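Local coordinates for protein telomerase reverse transcriptase (Takifugu rubripes, PDB 4LMO) that is the RNA-binding domain of the telomerase catalytic subunit, the reverse transcriptase that extends chromosome ends by copying an RNA template, at residues W180-K185 with S195-I200. Residues are numbered along the deposited sequence; the frame is centred on the assembly and turned at random.
Sequences WLKISK and SYRTQI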
ATOM      1  N   TRP A 180      18.990  -0.329  10.330  1.00 35.60           N
ATOM      2  CA  TRP A 180      18.895   0.710   9.301  1.00 34.70           C
ATOM      3  C   TRP A 180      18.496   2.065   9.830  1.00 34.83           C
ATOM      4  O   TRP A 180      18.573   3.062   9.109  1.00 34.49           O
ATOM      5  CB  TRP A 180      17.958   0.270   8.181  1.00 33.17           C
ATOM      6  CG  TRP A 180      16.506   0.153   8.589  1.00 31.95           C
ATOM      7  CD1 TRP A 180      15.864  -0.950   9.141  1.00 31.49           C
ATOM      8  CD2 TRP A 180      15.462   1.182   8.476  1.00 30.99           C
ATOM      9  NE1 TRP A 180      14.540  -0.683   9.370  1.00 30.80           N
ATOM     10  CE2 TRP A 180      14.232   0.575   8.996  1.00 30.54           C
ATOM     11  CE3 TRP A 180      15.425   2.496   8.017  1.00 30.64           C
ATOM     12  CZ2 TRP A 180      13.031   1.270   9.041  1.00 29.78           C
ATOM     13  CZ3 TRP A 180      14.206   3.186   8.067  1.00 29.82           C
ATOM     14  CH2 TRP A 180      13.040   2.586   8.567  1.00 29.49           C
ATOM     15  N   LEU A 181      18.068   2.107  11.091  1.00 35.43           N
ATOM     16  CA  LEU A 181      17.708   3.356  11.758  1.00 36.34           C
ATOM     17  C   LEU A 181      18.927   4.048  12.360  1.00 38.06           C
ATOM     18  O   LEU A 181      18.887   5.246  12.657  1.00 38.93           O
ATOM     19  CB  LEU A 181      16.698   3.090  12.880  1.00 35.86           C
ATOM     20  CG  LEU A 181      15.305   2.534  12.578  1.00 35.25           C
ATOM     21  CD1 LEU A 181      14.603   2.159  13.875  1.00 34.85           C
ATOM     22  CD2 LEU A 181      14.472   3.537  11.794  1.00 34.45           C
ATOM     23  N   LYS A 182      20.005   3.287  12.532  1.00 39.34           N
ATOM     24  CA  LYS A 182      21.146   3.706  13.346  1.00 40.47           C
ATOM     25  C   LYS A 182      22.278   4.350  12.552  1.00 41.32           C
ATOM     26  O   LYS A 182      22.494   4.031  11.383  1.00 41.28           O
ATOM     27  CB  LYS A 182      21.702   2.507  14.123  1.00 40.94           C
ATOM     28  CG  LYS A 182      20.665   1.696  14.879  1.00 40.58           C
ATOM     29  CD  LYS A 182      21.265   0.403  15.405  1.00 41.06           C
ATOM     30  CE  LYS A 182      20.218  -0.436  16.117  1.00 41.07           C
ATOM     31  NZ  LYS A 182      20.668  -1.840  16.327  1.00 41.33           N
ATOM     32  N   ILE A 183      23.000   5.254  13.211  1.00 43.22           N
ATOM     33  CA  ILE A 183      24.264   5.787  12.695  1.00 45.80           C
ATOM     34  C   ILE A 183      25.464   5.263  13.486  1.00 47.93           C
ATOM     35  O   ILE A 183      26.614   5.522  13.125  1.00 49.73           O
ATOM     36  CB  ILE A 183      24.299   7.335  12.675  1.00 45.80           C
ATOM     37  CG1 ILE A 183      23.555   7.939  13.877  1.00 45.58           C
ATOM     38  CG2 ILE A 183      23.735   7.862  11.367  1.00 45.11           C
ATOM     39  CD1 ILE A 183      24.419   8.165  15.101  1.00 46.33           C
ATOM     40  N   SER A 184      25.189   4.526  14.558  1.00 49.67           N
ATOM     41  CA  SER A 184      26.233   4.030  15.449  1.00 52.20           C
ATOM     42  C   SER A 184      25.759   2.823  16.248  1.00 53.35           C
ATOM     43  O   SER A 184      24.637   2.806  16.756  1.00 53.66           O
ATOM     44  CB  SER A 184      26.682   5.140  16.405  1.00 52.89           C
ATOM     45  OG  SER A 184      27.855   4.770  17.108  1.00 54.91           O
ATOM     46  N   LYS A 185      26.621   1.816  16.352  1.00 55.83           N
ATOM     47  CA  LYS A 185      26.367   0.663  17.215  1.00 57.58           C
ATOM     48  C   LYS A 185      27.271   0.662  18.448  1.00 60.46           C
ATOM     49  O   LYS A 185      27.141  -0.201  19.320  1.00 62.07           O
ATOM     50  CB  LYS A 185      26.516  -0.649  16.440  1.00 56.64           C
ATOM     51  CG  LYS A 185      25.194  -1.264  16.010  1.00 55.29           C
ATOM     52  CD  LYS A 185      25.406  -2.620  15.358  1.00 55.18           C
ATOM     53  CE  LYS A 185      24.176  -3.504  15.488  1.00 55.15           C
ATOM     54  NZ  LYS A 185      24.035  -4.076  16.857  1.00 55.14           N
ATOM     55  N   SER A 195      14.425   7.834  21.101  1.00 39.19           N
ATOM     56  CA  SER A 195      13.238   8.602  20.723  1.00 38.06           C
ATOM     57  C   SER A 195      13.231   8.955  19.233  1.00 36.65           C
ATOM     58  O   SER A 195      12.185   8.909  18.582  1.00 36.29           O
ATOM     59  CB  SER A 195      13.145   9.872  21.575  1.00 38.39           C
ATOM     60  OG  SER A 195      12.194  10.786  21.053  1.00 39.36           O
ATOM     61  N   TYR A 196      14.398   9.305  18.704  1.00 35.93           N
ATOM     62  CA  TYR A 196      14.540   9.642  17.291  1.00 34.99           C
ATOM     63  C   TYR A 196      14.467   8.400  16.400  1.00 34.16           C
ATOM     64  O   TYR A 196      13.922   8.454  15.296  1.00 33.29           O
ATOM     65  CB  TYR A 196      15.843  10.409  17.053  1.00 35.27           C
ATOM     66  CG  TYR A 196      15.960  11.035  15.682  1.00 35.44           C
ATOM     67  CD1 TYR A 196      14.970  11.893  15.195  1.00 35.29           C
ATOM     68  CD2 TYR A 196      17.073  10.788  14.877  1.00 35.43           C
ATOM     69  CE1 TYR A 196      15.080  12.472  13.938  1.00 35.21           C
ATOM     70  CE2 TYR A 196      17.192  11.365  13.622  1.00 35.23           C
ATOM     71  CZ  TYR A 196      16.195  12.203  13.157  1.00 35.25           C
ATOM     72  OH  TYR A 196      16.315  12.774  11.913  1.00 35.60           O
ATOM     73  N   ARG A 197      15.019   7.291  16.891  1.00 34.32           N
ATOM     74  CA  ARG A 197      14.903   5.995  16.219  1.00 33.90           C
ATOM     75  C   ARG A 197      13.443   5.531  16.160  1.00 33.04           C
ATOM     76  O   ARG A 197      12.986   5.040  15.125  1.00 32.38           O
ATOM     77  CB  ARG A 197      15.812   4.953  16.891  1.00 34.77           C
ATOM     78  CG  ARG A 197      17.112   4.713  16.131  1.00 35.32           C
ATOM     79  CD  ARG A 197      18.362   4.767  17.003  1.00 36.33           C
ATOM     80  NE  ARG A 197      18.679   3.503  17.667  1.00 37.26           N
ATOM     81  CZ  ARG A 197      19.902   3.131  18.049  1.00 37.87           C
ATOM     82  NH1 ARG A 197      20.952   3.911  17.820  1.00 37.75           N
ATOM     83  NH2 ARG A 197      20.078   1.962  18.650  1.00 38.30           N
ATOM     84  N   THR A 198      12.719   5.725  17.263  1.00 32.42           N
ATOM     85  CA  THR A 198      11.290   5.407  17.351  1.00 31.99           C
ATOM     86  C   THR A 198      10.465   6.281  16.392  1.00 31.16           C
ATOM     87  O   THR A 198       9.535   5.795  15.739  1.00 30.53           O
ATOM     88  CB  THR A 198      10.767   5.575  18.799  1.00 32.59           C
ATOM     89  OG1 THR A 198      11.648   4.911  19.714  1.00 33.03           O
ATOM     90  CG2 THR A 198       9.370   4.993  18.954  1.00 32.54           C
ATOM     91  N   GLN A 199      10.821   7.563  16.319  1.00 30.91           N
ATOM     92  CA  GLN A 199      10.177   8.533  15.431  1.00 30.33           C
ATOM     93  C   GLN A 199      10.279   8.122  13.956  1.00 29.64           C
ATOM     94  O   GLN A 199       9.278   8.141  13.233  1.00 29.08           O
ATOM     95  CB  GLN A 199      10.794   9.920  15.656  1.00 31.22           C
ATOM     96  CG  GLN A 199      10.201  11.048  14.821  1.00 31.75           C
ATOM     97  CD  GLN A 199      10.880  12.380  15.091  1.00 32.99           C
ATOM     98  OE1 GLN A 199      10.865  12.882  16.218  1.00 34.01           O
ATOM     99  NE2 GLN A 199      11.478  12.963  14.055  1.00 32.73           N
ATOM    100  N   ILE A 200      11.485   7.748  13.523  1.00 28.92           N
ATOM    101  CA  ILE A 200      11.715   7.333  12.137  1.00 28.20           C
ATOM    102  C   ILE A 200      10.947   6.049  11.817  1.00 27.91           C
ATOM    103  O   ILE A 200      10.256   5.974  10.798  1.00 27.60           O
ATOM    104  CB  ILE A 200      13.220   7.147  11.818  1.00 28.20           C
ATOM    105  CG1 ILE A 200      13.991   8.449  12.040  1.00 28.45           C
ATOM    106  CG2 ILE A 200      13.414   6.693  10.378  1.00 28.08           C
ATOM    107  CD1 ILE A 200      15.487   8.264  12.178  1.00 28.49           C
TER
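K182 lays its aliphatic stem over one face of the R197 guanidinium, with K182 CG 3.6 Å from R197 CZ and above the centre of the plane. The lysine chain then runs out extended, passing at a slant across the guanidinium, until its CE lies 3.5 Å from R197 NH2. Two like charges can lie this close, K182 NZ being 4.5 Å from R197 NH2, probably because N176 takes both, its carbonyl oxygen the lysine and its OD1 the arginine, while D179 adds a salt bridge to the lysine. R197 CG lies 3.7 Å from L181 CB, and bends beyond it (chi2 131°, chi3 85°) carry the guanidinium to the K182 stem. L181, short and branched, packs between the arginine stem and I200: CD1 rests on the R197 carbonyl oxygen, and CD2 meets I200 CG2 at 3.6 Å as the two side chains run antiparallel alongside one another. The same CD2 sits over one face of the W180 indole, toward its rim, so a broad ring suits that place. With an alanine here instead of R197, the K182 stem would probably lose the flat group it lies on and N176 OD1 this donor. Within the telomerase RNA-binding domain, the loop thus folds back onto the first turns of helix 191-220; loop and helix start, up to Y196, probably interact with the RNA template, as in related telomerases.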